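Local structure of peptide chain release factor subunit 1 (Aeropyrum pernix, 3AGK) at residues I58-K63 with A70-L75; L35-P40 with L93-G98; K22-W27 with E107-S112; P113-R118 with D131-M136; A153-L158 with S207-P212. The protein probably directs the termination of protein synthesis in response to the stop codons UAA, UAG and UGA, working together with a GTP-binding partner subunit. One frame throughout, in Å; residues are numbered along the deposited sequence.

Contact 1: residues I58-K63 with A70-L75; sequences ITDNIK and AVKRAL
Thr59 presses its two branches against different parts of helix 65-82: its methyl goes to Val71 and Leu75, its hydroxyl to the flank of Lys72. The split follows from the first torsion. At chi1 66° OG1 lies between the backbone N and the carbonyl carbon, where it hydrogen-bonds the carbonyl oxygen of Tyr56 one turn back, while CG2 is directed at the helix. CG2 passes alongside Val71, 3.7 Å from Val71 CG1, and meets Leu75 tip to tip, 3.9 Å from Leu75 CD2. This threonine is buried, and its bond to Tyr56 gives the hydroxyl a polar partner.

The two segments belong to a helical hairpin in eRF1 domain 1, in which helix 45-58 turns back into helix 65-82 through a short link. Asn61, Ile62 and Lys63 on that link correspond to the first three residues of the NIKS motif, which in eukaryotic eRF1 takes part in stop-codon recognition, and Ile62 is the centre of an inverse gamma turn.

Lys72 lays an extended aliphatic chain obliquely over Thr59, with CG 3.3 Å and CE 3.0 Å from Thr59 OG1, CE being nearer than a usual carbon–oxygen contact. Beyond Thr59 the chain runs on to Asp60, crossing its side chain at about a right angle and forming a salt bridge whose hydrogen bond is weak, NZ to OD1 of Asp60 being 3.3 Å. Val71 splits its methyls between the partners: CG1 serves Thr59, and CG2 lies 4.2 Å from Ile62 CD1.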
# COMPACT_ATOMS: atom_id res chain seq x y z
N ILE A 58 -17.99 11.36 29.35
CA ILE A 58 -17.30 10.11 29.62
C ILE A 58 -15.83 10.30 29.99
O ILE A 58 -15.27 9.48 30.72
CB ILE A 58 -17.43 9.15 28.42
CG1 ILE A 58 -18.88 8.68 28.26
CG2 ILE A 58 -16.51 7.95 28.56
CD1 ILE A 58 -19.09 7.75 27.08
N THR A 59 -15.19 11.36 29.50
CA THR A 59 -13.75 11.54 29.70
C THR A 59 -13.32 11.63 31.16
O THR A 59 -12.15 11.45 31.47
CB THR A 59 -13.19 12.79 28.99
OG1 THR A 59 -13.74 13.97 29.59
CG2 THR A 59 -13.50 12.76 27.50
N ASP A 60 -14.26 11.93 32.05
CA ASP A 60 -13.95 11.95 33.49
C ASP A 60 -13.52 10.57 33.97
O ASP A 60 -12.86 10.43 34.99
CB ASP A 60 -15.14 12.46 34.30
CG ASP A 60 -15.32 13.96 34.18
OD1 ASP A 60 -14.76 14.55 33.23
OD2 ASP A 60 -16.01 14.55 35.04
N ASN A 61 -13.90 9.55 33.20
CA ASN A 61 -13.52 8.17 33.48
C ASN A 61 -12.04 7.93 33.22
O ASN A 61 -11.51 6.86 33.53
CB ASN A 61 -14.36 7.21 32.63
CG ASN A 61 -15.87 7.36 32.87
OD1 ASN A 61 -16.68 6.74 32.18
ND2 ASN A 61 -16.24 8.17 33.86
N ILE A 62 -11.36 8.92 32.65
CA ILE A 62 -9.94 8.78 32.37
C ILE A 62 -9.10 9.20 33.56
O ILE A 62 -8.70 10.36 33.68
CB ILE A 62 -9.50 9.58 31.12
CG1 ILE A 62 -10.16 9.00 29.87
CG2 ILE A 62 -7.99 9.55 30.98
CD1 ILE A 62 -10.04 9.89 28.65
N LYS A 63 -8.85 8.25 34.45
CA LYS A 63 -7.90 8.44 35.53
C LYS A 63 -6.57 8.73 34.85
O LYS A 63 -6.06 7.87 34.13
CB LYS A 63 -7.80 7.16 36.36
CG LYS A 63 -9.10 6.35 36.40
CD LYS A 63 -8.91 5.00 37.10
CE LYS A 63 -10.17 4.14 37.02
NZ LYS A 63 -9.99 2.82 37.68
N ALA A 70 -6.30 15.97 27.35
CA ALA A 70 -5.97 15.88 25.93
C ALA A 70 -7.21 15.60 25.10
O ALA A 70 -7.46 16.23 24.07
CB ALA A 70 -4.95 14.80 25.72
N VAL A 71 -7.99 14.63 25.57
CA VAL A 71 -9.17 14.21 24.85
C VAL A 71 -10.23 15.30 24.87
O VAL A 71 -10.84 15.61 23.85
CB VAL A 71 -9.71 12.87 25.41
CG1 VAL A 71 -11.04 12.49 24.77
CG2 VAL A 71 -8.67 11.76 25.19
N LYS A 72 -10.45 15.90 26.04
CA LYS A 72 -11.41 16.99 26.15
C LYS A 72 -11.09 18.09 25.14
O LYS A 72 -11.97 18.57 24.44
CB LYS A 72 -11.43 17.56 27.57
CG LYS A 72 -12.08 16.66 28.60
CD LYS A 72 -12.03 17.29 29.99
CE LYS A 72 -12.69 16.38 31.03
NZ LYS A 72 -12.66 16.96 32.40
N ARG A 73 -9.82 18.47 25.07
CA ARG A 73 -9.40 19.52 24.16
C ARG A 73 -9.69 19.20 22.70
O ARG A 73 -10.16 20.07 21.95
CB ARG A 73 -7.91 19.81 24.32
CG ARG A 73 -7.43 20.92 23.41
CD ARG A 73 -5.94 20.84 23.21
NE ARG A 73 -5.37 22.11 22.79
CZ ARG A 73 -4.07 22.30 22.56
NH1 ARG A 73 -3.23 21.27 22.70
NH2 ARG A 73 -3.63 23.49 22.18
N ALA A 74 -9.40 17.98 22.28
CA ALA A 74 -9.65 17.55 20.90
C ALA A 74 -11.15 17.48 20.62
O ALA A 74 -11.61 17.91 19.57
CB ALA A 74 -9.01 16.21 20.63
N LEU A 75 -11.91 16.93 21.57
CA LEU A 75 -13.36 16.90 21.48
C LEU A 75 -13.96 18.30 21.31
O LEU A 75 -14.85 18.51 20.48
CB LEU A 75 -13.94 16.24 22.74
CG LEU A 75 -14.64 14.88 22.70
CD1 LEU A 75 -14.46 14.14 21.41
CD2 LEU A 75 -14.18 14.03 23.87

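Contact 2: residues L35-P40 with L93-G98; sequences LSLYIP and LVLFCG
Leu93 starts the pairing with Ile39, its amide bonding to Ile39 O while Leu93 O accepts the amide N of Ile39 at 2.8 Å. Their CD1 methyls meet on the face that also carries Leu95, Leu37, Cys97 and Leu35. Val94 turns to the other face in a non-hydrogen-bonded pair with Tyr38. The two side chains lie side by side pointing the same way; Val94 CB stands above one face of the tyrosine ring, toward its rim, and CG1 is 3.9 Å from Tyr38 CD2.

Leu95 exchanges two bonds with Leu37, the one from its own amide being 2.8 Å from N to Leu37 O. Phe96, with chi1 -57° setting CG beside its backbone N, leans across Ser36 and obliquely toward Tyr38. Two oxygens lie near the plane of its ring, at the edge: Ser36 OG, 3.5 Å from Phe96 CD2, and Tyr38 OH, 3.7 Å from Phe96 CZ. Both oxygens find their polar partner in the backbone of Ile129. With an alanine here, Ser36 and Tyr38 would probably lose the hydrophobic wall beside them, opening a gap on this face. Cys97 completes the antiparallel register with Leu35, and its sulfur is in a disulfide with Cys108.

These are the central strands of a four-stranded antiparallel sheet: strand 107-111 bonds to 93-98, and strand 121-125 to 34-39. Helix 65-82 packs on the leucine face, through Leu75 on Leu35 and Leu82 on Ile39 and Leu93.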
# COMPACT_ATOMS: atom_id res chain seq x y z
N LEU A 35 -8.01 12.13 17.91
CA LEU A 35 -9.39 11.93 17.49
C LEU A 35 -9.56 11.70 15.99
O LEU A 35 -9.00 12.44 15.18
CB LEU A 35 -10.23 13.13 17.93
CG LEU A 35 -11.69 13.23 17.45
CD1 LEU A 35 -12.35 11.87 17.51
CD2 LEU A 35 -12.45 14.21 18.34
N SER A 36 -10.33 10.68 15.64
CA SER A 36 -10.70 10.43 14.26
C SER A 36 -12.23 10.40 14.16
O SER A 36 -12.88 9.69 14.92
CB SER A 36 -10.11 9.09 13.79
OG SER A 36 -8.69 9.08 13.90
N LEU A 37 -12.80 11.16 13.23
CA LEU A 37 -14.26 11.27 13.14
C LEU A 37 -14.79 11.38 11.70
O LEU A 37 -14.48 12.33 10.99
CB LEU A 37 -14.73 12.47 13.96
CG LEU A 37 -16.19 12.89 13.82
CD1 LEU A 37 -17.07 11.86 14.50
CD2 LEU A 37 -16.38 14.24 14.45
N TYR A 38 -15.58 10.39 11.28
CA TYR A 38 -16.13 10.34 9.93
C TYR A 38 -17.65 10.46 9.97
O TYR A 38 -18.32 9.69 10.67
CB TYR A 38 -15.81 9.00 9.28
CG TYR A 38 -14.35 8.72 8.95
CD1 TYR A 38 -13.42 8.47 9.95
CD2 TYR A 38 -13.94 8.65 7.63
CE1 TYR A 38 -12.09 8.19 9.63
CE2 TYR A 38 -12.62 8.37 7.30
CZ TYR A 38 -11.69 8.14 8.29
OH TYR A 38 -10.39 7.86 7.94
N ILE A 39 -18.21 11.38 9.21
CA ILE A 39 -19.65 11.62 9.24
C ILE A 39 -20.30 11.48 7.87
O ILE A 39 -20.05 12.28 6.97
CB ILE A 39 -19.95 13.02 9.77
CG1 ILE A 39 -19.23 13.26 11.11
CG2 ILE A 39 -21.47 13.24 9.86
CD1 ILE A 39 -19.25 14.72 11.57
N PRO A 40 -21.15 10.46 7.70
CA PRO A 40 -21.81 10.25 6.41
C PRO A 40 -22.80 11.37 6.08
O PRO A 40 -23.24 12.09 6.98
CB PRO A 40 -22.57 8.94 6.62
CG PRO A 40 -21.87 8.27 7.75
CD PRO A 40 -21.44 9.38 8.65
N LEU A 93 -18.16 14.44 6.07
CA LEU A 93 -17.06 15.16 6.71
C LEU A 93 -16.10 14.18 7.34
O LEU A 93 -16.52 13.10 7.79
CB LEU A 93 -17.61 16.03 7.83
CG LEU A 93 -18.07 17.46 7.63
CD1 LEU A 93 -18.58 17.95 8.97
CD2 LEU A 93 -16.91 18.31 7.15
N VAL A 94 -14.83 14.54 7.42
CA VAL A 94 -13.91 13.82 8.31
C VAL A 94 -13.04 14.80 9.10
O VAL A 94 -12.57 15.81 8.56
CB VAL A 94 -13.05 12.75 7.59
CG1 VAL A 94 -13.68 12.31 6.28
CG2 VAL A 94 -11.65 13.26 7.37
N LEU A 95 -12.86 14.51 10.39
CA LEU A 95 -12.03 15.33 11.26
C LEU A 95 -10.94 14.52 11.94
O LEU A 95 -11.19 13.42 12.40
CB LEU A 95 -12.88 16.00 12.35
CG LEU A 95 -13.72 17.22 11.96
CD1 LEU A 95 -15.03 16.78 11.31
CD2 LEU A 95 -14.00 18.13 13.15
N PHE A 96 -9.73 15.08 12.00
CA PHE A 96 -8.67 14.54 12.87
C PHE A 96 -8.16 15.68 13.77
O PHE A 96 -7.84 16.76 13.27
CB PHE A 96 -7.53 13.96 12.05
CG PHE A 96 -7.96 12.88 11.08
CD1 PHE A 96 -8.22 13.18 9.75
CD2 PHE A 96 -8.09 11.56 11.50
CE1 PHE A 96 -8.61 12.18 8.85
CE2 PHE A 96 -8.47 10.56 10.61
CZ PHE A 96 -8.73 10.88 9.28
N CYS A 97 -8.11 15.47 15.08
CA CYS A 97 -7.64 16.52 15.99
C CYS A 97 -6.77 15.92 17.08
O CYS A 97 -6.95 14.77 17.47
CB CYS A 97 -8.82 17.28 16.64
SG CYS A 97 -10.07 17.94 15.51
N GLY A 98 -5.82 16.71 17.57
CA GLY A 98 -4.98 16.30 18.68
C GLY A 98 -3.65 17.03 18.72
O GLY A 98 -3.41 17.95 17.94

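Contact 3: residues K22-W27 with E107-S112; sequences KELKKW and ECFMFS
Trp27 and Phe109 form an offset edge-to-face pair, the edge of the phenylalanine directed at the six-membered ring of the indole. The planes stand at 86°, nearly perpendicular, with centroids 5.3 Å apart, and the closest approach is 3.5 Å between Trp27 CZ2 and Phe109 CE1. A chi1 of -53° places CG of Phe109 beside its backbone N and sends the ring out from the strand toward this partner.

The CH-pi contact uses a face of the same ring. Leu24 CD1 sits 3.7 Å from the centroid of Phe109, only 1° off the ring normal, so the methyl is centred over the pi cloud. The carboxylate oxygen OE1 of Glu107 merely lies near the opposite face, toward the rim.

Looser contacts finish the set. Glu107 CB touches Trp27 CH2 at 3.9 Å, and OE2 of Glu23 lies 4.1 Å from Phe109 CZ. The two glutamates keep their like-charged OE2 atoms 6.6 Å apart, which probably costs little at an exposed site.

A type I turn from Leu24 to Trp27 carries the chain on from helix 14-24, which packs on the sheet of eRF1 domain 1, and brings the indole to Phe109. Strand 107-111 is one of the two outermost strands there, beside 93-98, whose Phe96 touches Leu24; Leu20 of the helix reaches Phe109, and Phe128 meets Trp27.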
# COMPACT_ATOMS: atom_id res chain seq x y z
N LYS A 22 -0.16 11.41 3.56
CA LYS A 22 1.25 11.22 3.86
C LYS A 22 1.64 11.93 5.15
O LYS A 22 2.59 11.53 5.83
CB LYS A 22 2.13 11.70 2.70
CG LYS A 22 3.61 11.75 3.01
CD LYS A 22 4.45 11.01 1.96
CE LYS A 22 4.31 11.60 0.56
NZ LYS A 22 3.11 11.08 -0.17
N GLU A 23 0.90 12.98 5.50
CA GLU A 23 1.23 13.75 6.69
C GLU A 23 0.33 13.39 7.88
O GLU A 23 0.72 13.51 9.04
CB GLU A 23 1.18 15.24 6.39
CG GLU A 23 2.24 16.04 7.12
CD GLU A 23 1.67 16.78 8.31
OE1 GLU A 23 2.45 17.37 9.07
OE2 GLU A 23 0.43 16.77 8.47
N LEU A 24 -0.89 12.95 7.58
CA LEU A 24 -1.74 12.39 8.63
C LEU A 24 -1.06 11.13 9.18
O LEU A 24 -0.98 10.94 10.40
CB LEU A 24 -3.15 12.07 8.11
CG LEU A 24 -4.28 13.09 8.28
CD1 LEU A 24 -3.77 14.49 8.67
CD2 LEU A 24 -5.14 13.18 7.02
N LYS A 25 -0.55 10.29 8.28
CA LYS A 25 0.11 9.05 8.70
C LYS A 25 1.29 9.32 9.64
O LYS A 25 1.67 8.45 10.42
CB LYS A 25 0.52 8.18 7.50
CG LYS A 25 -0.67 7.50 6.81
CD LYS A 25 -0.28 6.29 5.97
CE LYS A 25 0.22 6.69 4.59
NZ LYS A 25 0.27 5.52 3.67
N LYS A 26 1.84 10.53 9.57
CA LYS A 26 2.94 10.93 10.44
C LYS A 26 2.56 11.04 11.92
O LYS A 26 3.41 10.92 12.80
CB LYS A 26 3.54 12.27 9.99
CG LYS A 26 4.56 12.19 8.85
CD LYS A 26 5.34 13.49 8.74
CE LYS A 26 6.47 13.39 7.73
NZ LYS A 26 7.42 14.53 7.84
N TRP A 27 1.28 11.29 12.21
CA TRP A 27 0.86 11.62 13.57
C TRP A 27 0.86 10.45 14.55
O TRP A 27 0.36 9.37 14.24
CB TRP A 27 -0.52 12.26 13.55
CG TRP A 27 -0.47 13.63 13.02
CD1 TRP A 27 -0.06 14.01 11.78
CD2 TRP A 27 -0.83 14.83 13.71
NE1 TRP A 27 -0.15 15.38 11.65
CE2 TRP A 27 -0.61 15.90 12.82
CE3 TRP A 27 -1.32 15.10 15.00
CZ2 TRP A 27 -0.87 17.23 13.17
CZ3 TRP A 27 -1.57 16.42 15.35
CH2 TRP A 27 -1.35 17.46 14.44
N GLU A 107 -3.67 20.61 16.13
CA GLU A 107 -4.41 20.92 14.91
C GLU A 107 -5.72 20.14 14.77
O GLU A 107 -5.87 19.04 15.30
CB GLU A 107 -3.54 20.65 13.69
CG GLU A 107 -2.89 21.88 13.12
CD GLU A 107 -3.07 21.97 11.63
OE1 GLU A 107 -4.19 21.70 11.15
OE2 GLU A 107 -2.08 22.30 10.93
N CYS A 108 -6.65 20.72 14.02
CA CYS A 108 -7.92 20.06 13.73
C CYS A 108 -8.16 20.00 12.23
O CYS A 108 -8.65 20.97 11.65
CB CYS A 108 -9.07 20.81 14.39
SG CYS A 108 -10.51 19.79 14.78
N PHE A 109 -7.81 18.89 11.59
CA PHE A 109 -8.03 18.75 10.15
C PHE A 109 -9.51 18.52 9.89
O PHE A 109 -10.14 17.72 10.58
CB PHE A 109 -7.19 17.61 9.56
CG PHE A 109 -5.72 17.71 9.88
CD1 PHE A 109 -5.23 17.27 11.10
CD2 PHE A 109 -4.83 18.26 8.96
CE1 PHE A 109 -3.88 17.36 11.40
CE2 PHE A 109 -3.47 18.35 9.25
CZ PHE A 109 -3.00 17.91 10.48
N MET A 110 -10.08 19.24 8.92
CA MET A 110 -11.47 19.00 8.57
C MET A 110 -11.67 19.10 7.07
O MET A 110 -11.22 20.05 6.46
CB MET A 110 -12.42 19.96 9.27
CG MET A 110 -13.88 19.56 9.03
SD MET A 110 -15.14 20.60 9.78
CE MET A 110 -14.66 22.23 9.23
N PHE A 111 -12.33 18.12 6.47
CA PHE A 111 -12.60 18.20 5.03
C PHE A 111 -13.73 17.28 4.58
O PHE A 111 -14.26 16.46 5.35
CB PHE A 111 -11.34 17.89 4.23
CG PHE A 111 -10.78 16.52 4.50
CD1 PHE A 111 -11.08 15.46 3.66
CD2 PHE A 111 -9.97 16.30 5.60
CE1 PHE A 111 -10.58 14.20 3.90
CE2 PHE A 111 -9.45 15.03 5.85
CZ PHE A 111 -9.76 13.98 4.99
N SER A 112 -14.10 17.44 3.31
CA SER A 112 -14.99 16.48 2.68
C SER A 112 -14.16 15.66 1.69
O SER A 112 -13.34 16.21 0.96
CB SER A 112 -16.18 17.17 2.02
OG SER A 112 -17.10 16.22 1.50

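Contact 4: residues P113-R118 with D131-M136; sequences PPEPIR and DFLEDM
Glu115 and Met136 bring an irregular loop and the weakly helical segment 131-136 to 7.0 Å between their CA atoms, with no hydrogen bond joining the segments. Glu115 makes the largest single contribution. Its chi1 of 65° and a bend at chi2 fold the carboxylate back against Met136, and the two side chains slide past each other in opposite directions. OE2 of Glu115 is 3.0 Å from Met136 CB and OE1 equally near Met136 CG; both are shorter than normal contacts, so the carboxylate's exact placement is doubtful. Glu115 CB rests on the methionine methyl CE.

The loop links strand 107-111 to strand 121-125 in eRF1 domain 1, and helix 131-134 lies over the sheet, where Leu133 reaches Tyr38 and Phe96. Leu133 also places CD2 4.3 Å from Pro113 CB, closing the apolar side of the contact.

OE2 of Glu115 is buried and has no partner in the model; its polar neighbours are the carbonyl oxygens of Leu133, 3.8 Å from OE2, and Phe132. Such company would probably favour the protonated acid. Were Glu115 an alanine, Met136 CB and CG would probably face a gap, freeing the methionine to turn. Leu17 of helix 14-24 touches Glu115 as well.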
# COMPACT_ATOMS: atom_id res chain seq x y z
N PRO A 113 -14.33 14.34 1.69
CA PRO A 113 -13.51 13.47 0.84
C PRO A 113 -14.03 13.39 -0.60
O PRO A 113 -15.21 13.67 -0.83
CB PRO A 113 -13.64 12.11 1.53
CG PRO A 113 -14.99 12.15 2.16
CD PRO A 113 -15.22 13.57 2.58
N PRO A 114 -13.17 12.99 -1.56
CA PRO A 114 -13.59 12.93 -2.97
C PRO A 114 -14.71 11.91 -3.12
O PRO A 114 -15.54 12.00 -4.03
CB PRO A 114 -12.34 12.44 -3.70
CG PRO A 114 -11.22 12.46 -2.71
CD PRO A 114 -11.83 12.41 -1.35
N GLU A 115 -14.70 10.95 -2.21
CA GLU A 115 -15.62 9.82 -2.19
C GLU A 115 -16.59 9.97 -1.02
O GLU A 115 -16.20 10.38 0.07
CB GLU A 115 -14.81 8.54 -1.98
CG GLU A 115 -14.09 8.46 -0.61
CD GLU A 115 -12.59 8.74 -0.69
OE1 GLU A 115 -12.17 9.46 -1.60
OE2 GLU A 115 -11.83 8.23 0.17
N PRO A 116 -17.87 9.61 -1.23
CA PRO A 116 -18.83 9.69 -0.13
C PRO A 116 -18.56 8.61 0.91
O PRO A 116 -18.47 7.43 0.57
CB PRO A 116 -20.18 9.43 -0.81
CG PRO A 116 -19.91 9.43 -2.28
CD PRO A 116 -18.47 9.08 -2.45
N ILE A 117 -18.42 9.00 2.17
CA ILE A 117 -18.31 8.01 3.23
C ILE A 117 -19.72 7.55 3.59
O ILE A 117 -20.69 8.29 3.36
CB ILE A 117 -17.58 8.59 4.45
CG1 ILE A 117 -17.79 10.10 4.52
CG2 ILE A 117 -16.09 8.35 4.33
CD1 ILE A 117 -16.90 10.78 5.53
N ARG A 118 -19.85 6.34 4.12
CA ARG A 118 -21.17 5.81 4.43
C ARG A 118 -21.28 5.34 5.88
O ARG A 118 -22.38 5.31 6.44
CB ARG A 118 -21.57 4.68 3.47
CG ARG A 118 -22.68 5.08 2.49
CD ARG A 118 -22.39 6.45 1.89
NE ARG A 118 -23.49 7.00 1.09
CZ ARG A 118 -23.61 6.86 -0.22
NH1 ARG A 118 -22.71 6.16 -0.90
NH2 ARG A 118 -24.63 7.40 -0.86
N ASP A 131 -7.89 4.52 7.60
CA ASP A 131 -8.47 3.38 6.92
C ASP A 131 -9.23 3.71 5.65
O ASP A 131 -8.76 3.46 4.55
CB ASP A 131 -9.43 2.64 7.87
CG ASP A 131 -8.70 1.79 8.89
OD1 ASP A 131 -7.48 2.00 9.05
OD2 ASP A 131 -9.35 0.93 9.52
N PHE A 132 -10.43 4.26 5.83
CA PHE A 132 -11.39 4.42 4.75
C PHE A 132 -10.82 5.28 3.64
O PHE A 132 -11.15 5.09 2.46
CB PHE A 132 -12.69 5.04 5.28
CG PHE A 132 -13.13 4.52 6.64
CD1 PHE A 132 -12.39 4.80 7.79
CD2 PHE A 132 -14.30 3.79 6.78
CE1 PHE A 132 -12.80 4.36 9.01
CE2 PHE A 132 -14.71 3.34 8.02
CZ PHE A 132 -13.96 3.62 9.13
N LEU A 133 -9.96 6.23 4.00
CA LEU A 133 -9.45 7.23 3.06
C LEU A 133 -8.40 6.65 2.13
O LEU A 133 -8.35 6.99 0.94
CB LEU A 133 -8.86 8.41 3.83
CG LEU A 133 -9.85 9.14 4.74
CD1 LEU A 133 -9.13 10.13 5.66
CD2 LEU A 133 -10.91 9.84 3.89
N GLU A 134 -7.56 5.78 2.67
CA GLU A 134 -6.51 5.15 1.88
C GLU A 134 -7.07 4.28 0.78
O GLU A 134 -6.41 4.03 -0.22
CB GLU A 134 -5.57 4.33 2.76
CG GLU A 134 -4.85 5.14 3.82
CD GLU A 134 -3.60 4.44 4.32
OE1 GLU A 134 -3.61 3.97 5.48
OE2 GLU A 134 -2.62 4.36 3.55
N ASP A 135 -8.31 3.82 0.96
CA ASP A 135 -8.92 2.91 0.00
C ASP A 135 -9.39 3.57 -1.29
O ASP A 135 -9.58 2.90 -2.31
CB ASP A 135 -10.07 2.14 0.66
CG ASP A 135 -9.58 1.00 1.53
OD1 ASP A 135 -10.27 0.68 2.52
OD2 ASP A 135 -8.51 0.43 1.23
N MET A 136 -9.58 4.89 -1.26
CA MET A 136 -10.01 5.62 -2.46
C MET A 136 -8.90 6.50 -3.00
O MET A 136 -9.02 7.09 -4.08
CB MET A 136 -11.27 6.44 -2.18
CG MET A 136 -11.95 7.03 -3.42
SD MET A 136 -12.93 5.88 -4.42
CE MET A 136 -13.97 7.01 -5.35

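Contact 5: residues A153-L158 with S207-P212; sequences ATIGLL and SNLLVP
Ile155 faces helix 188-215 from strand 152-159 and can be followed outward from the backbone. Its CB is 4.4 Å from Leu209 CD1, near the limit of contact, and there the side chain divides. The CG2 methyl, anti to the backbone N, does most of the touching: it lies 4.1 Å from Leu209 CD1 and equally far from Leu210 CD2, so one methyl rests between the ends of two successive leucines. The other branch leaves through CG1, on the N side of the residue at chi1 -55°, and stays extended. At its tip, Ile155 CD1 ends 4.2 Å from Leu209 CD1. Leu209 CD1 therefore sits near the tips of both branches. The isoleucine also touches Glu205 and Ala206, a turn earlier on the helix.

This is a helix packed on a mixed beta-sheet in eRF1 domain 2, with no hydrogen bond between the two segments. The short axes come within 9.7 Å and run almost in the same sense, 20° apart. In this family the domain carries the GGQ motif associated with peptide release; here that motif falls in the unmodelled residues just ahead of helix 188-215, which leads on into strand 219-226.

Leu210 spreads its methyls along the strand. CD2 serves Ile155, whereas CD1 lies 4.4 Å from Leu157 CD1 and just as loosely near the carbonyl oxygen of Gly156. Ile155 and Leu157 both face the helix, and a side chain on the glycine between them would point away from it. Leu219 of strand 219-226 touches both Leu157 and Leu210.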
# COMPACT_ATOMS: atom_id res chain seq x y z
N ALA A 153 4.38 -22.57 2.08
CA ALA A 153 3.66 -21.59 1.27
C ALA A 153 4.04 -20.16 1.61
O ALA A 153 4.47 -19.88 2.72
CB ALA A 153 2.16 -21.79 1.40
N THR A 154 3.87 -19.25 0.64
CA THR A 154 4.05 -17.82 0.85
C THR A 154 2.84 -17.08 0.28
O THR A 154 2.42 -17.34 -0.85
CB THR A 154 5.34 -17.30 0.15
OG1 THR A 154 6.48 -17.98 0.67
CG2 THR A 154 5.52 -15.77 0.34
N ILE A 155 2.28 -16.17 1.06
CA ILE A 155 1.23 -15.29 0.55
C ILE A 155 1.78 -13.85 0.46
O ILE A 155 2.35 -13.33 1.42
CB ILE A 155 -0.04 -15.39 1.41
CG1 ILE A 155 -0.47 -16.85 1.49
CG2 ILE A 155 -1.18 -14.52 0.83
CD1 ILE A 155 -1.49 -17.13 2.54
N GLY A 156 1.66 -13.24 -0.73
CA GLY A 156 2.22 -11.92 -0.95
C GLY A 156 1.23 -10.97 -1.58
O GLY A 156 0.13 -11.37 -1.97
N LEU A 157 1.63 -9.71 -1.71
CA LEU A 157 0.76 -8.69 -2.25
C LEU A 157 1.56 -7.70 -3.09
O LEU A 157 2.58 -7.17 -2.63
CB LEU A 157 0.05 -7.96 -1.11
CG LEU A 157 -1.00 -6.96 -1.59
CD1 LEU A 157 -2.12 -7.66 -2.35
CD2 LEU A 157 -1.55 -6.18 -0.41
N LEU A 158 1.11 -7.46 -4.32
CA LEU A 158 1.74 -6.46 -5.19
C LEU A 158 0.81 -5.30 -5.47
O LEU A 158 -0.34 -5.51 -5.88
CB LEU A 158 2.15 -7.09 -6.51
CG LEU A 158 2.79 -6.13 -7.53
CD1 LEU A 158 4.21 -5.78 -7.07
CD2 LEU A 158 2.78 -6.74 -8.94
N SER A 207 -7.37 -16.69 1.82
CA SER A 207 -8.71 -16.11 1.81
C SER A 207 -8.93 -15.01 2.86
O SER A 207 -9.53 -13.96 2.56
CB SER A 207 -9.78 -17.20 1.92
OG SER A 207 -9.73 -18.09 0.81
N ASN A 208 -8.45 -15.23 4.08
CA ASN A 208 -8.57 -14.20 5.11
C ASN A 208 -7.82 -12.93 4.73
O ASN A 208 -8.26 -11.82 5.04
CB ASN A 208 -8.06 -14.71 6.45
CG ASN A 208 -8.99 -15.73 7.09
OD1 ASN A 208 -8.59 -16.46 7.99
ND2 ASN A 208 -10.24 -15.78 6.61
N LEU A 209 -6.69 -13.09 4.06
CA LEU A 209 -5.86 -11.95 3.67
C LEU A 209 -6.34 -11.25 2.40
O LEU A 209 -6.27 -10.03 2.30
CB LEU A 209 -4.41 -12.38 3.52
CG LEU A 209 -3.74 -12.77 4.84
CD1 LEU A 209 -2.49 -13.56 4.57
CD2 LEU A 209 -3.45 -11.53 5.69
N LEU A 210 -6.84 -12.02 1.43
CA LEU A 210 -7.04 -11.48 0.09
C LEU A 210 -8.50 -11.15 -0.24
O LEU A 210 -8.78 -10.18 -0.96
CB LEU A 210 -6.46 -12.43 -0.97
CG LEU A 210 -5.02 -12.27 -1.52
CD1 LEU A 210 -4.17 -11.22 -0.79
CD2 LEU A 210 -4.28 -13.61 -1.65
N VAL A 211 -9.44 -11.93 0.29
CA VAL A 211 -10.86 -11.72 -0.01
C VAL A 211 -11.40 -10.32 0.36
O VAL A 211 -12.18 -9.74 -0.39
CB VAL A 211 -11.75 -12.82 0.60
CG1 VAL A 211 -13.23 -12.39 0.64
CG2 VAL A 211 -11.55 -14.15 -0.15
N PRO A 212 -11.01 -9.77 1.52
CA PRO A 212 -11.49 -8.41 1.80
C PRO A 212 -11.02 -7.42 0.73
O PRO A 212 -11.79 -6.57 0.29
CB PRO A 212 -10.84 -8.08 3.15
CG PRO A 212 -10.59 -9.42 3.78
CD PRO A 212 -10.26 -10.34 2.65

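Overall arrangement
Following the chain from its N terminus, contact 3 opens first, at 22-27, and closes last of a nested set, at 107-112. Inside its loop lies contact 2, from 35-40 to 93-98, and inside that the short hairpin of contact 1. Leu75 packs on Leu35 where contacts 1 and 2 meet, and the Cys97–Cys108 disulfide joins contacts 2 and 3 across adjacent strands. Contact 4 follows in series, returning the chain to the same sheet through Phe132 and Leu133 on Tyr38, and to contact 3 through the Lys25–Glu134 salt bridge. Contact 5 closes a separate loop in domain 2, its centre about 23 Å from that of contact 4.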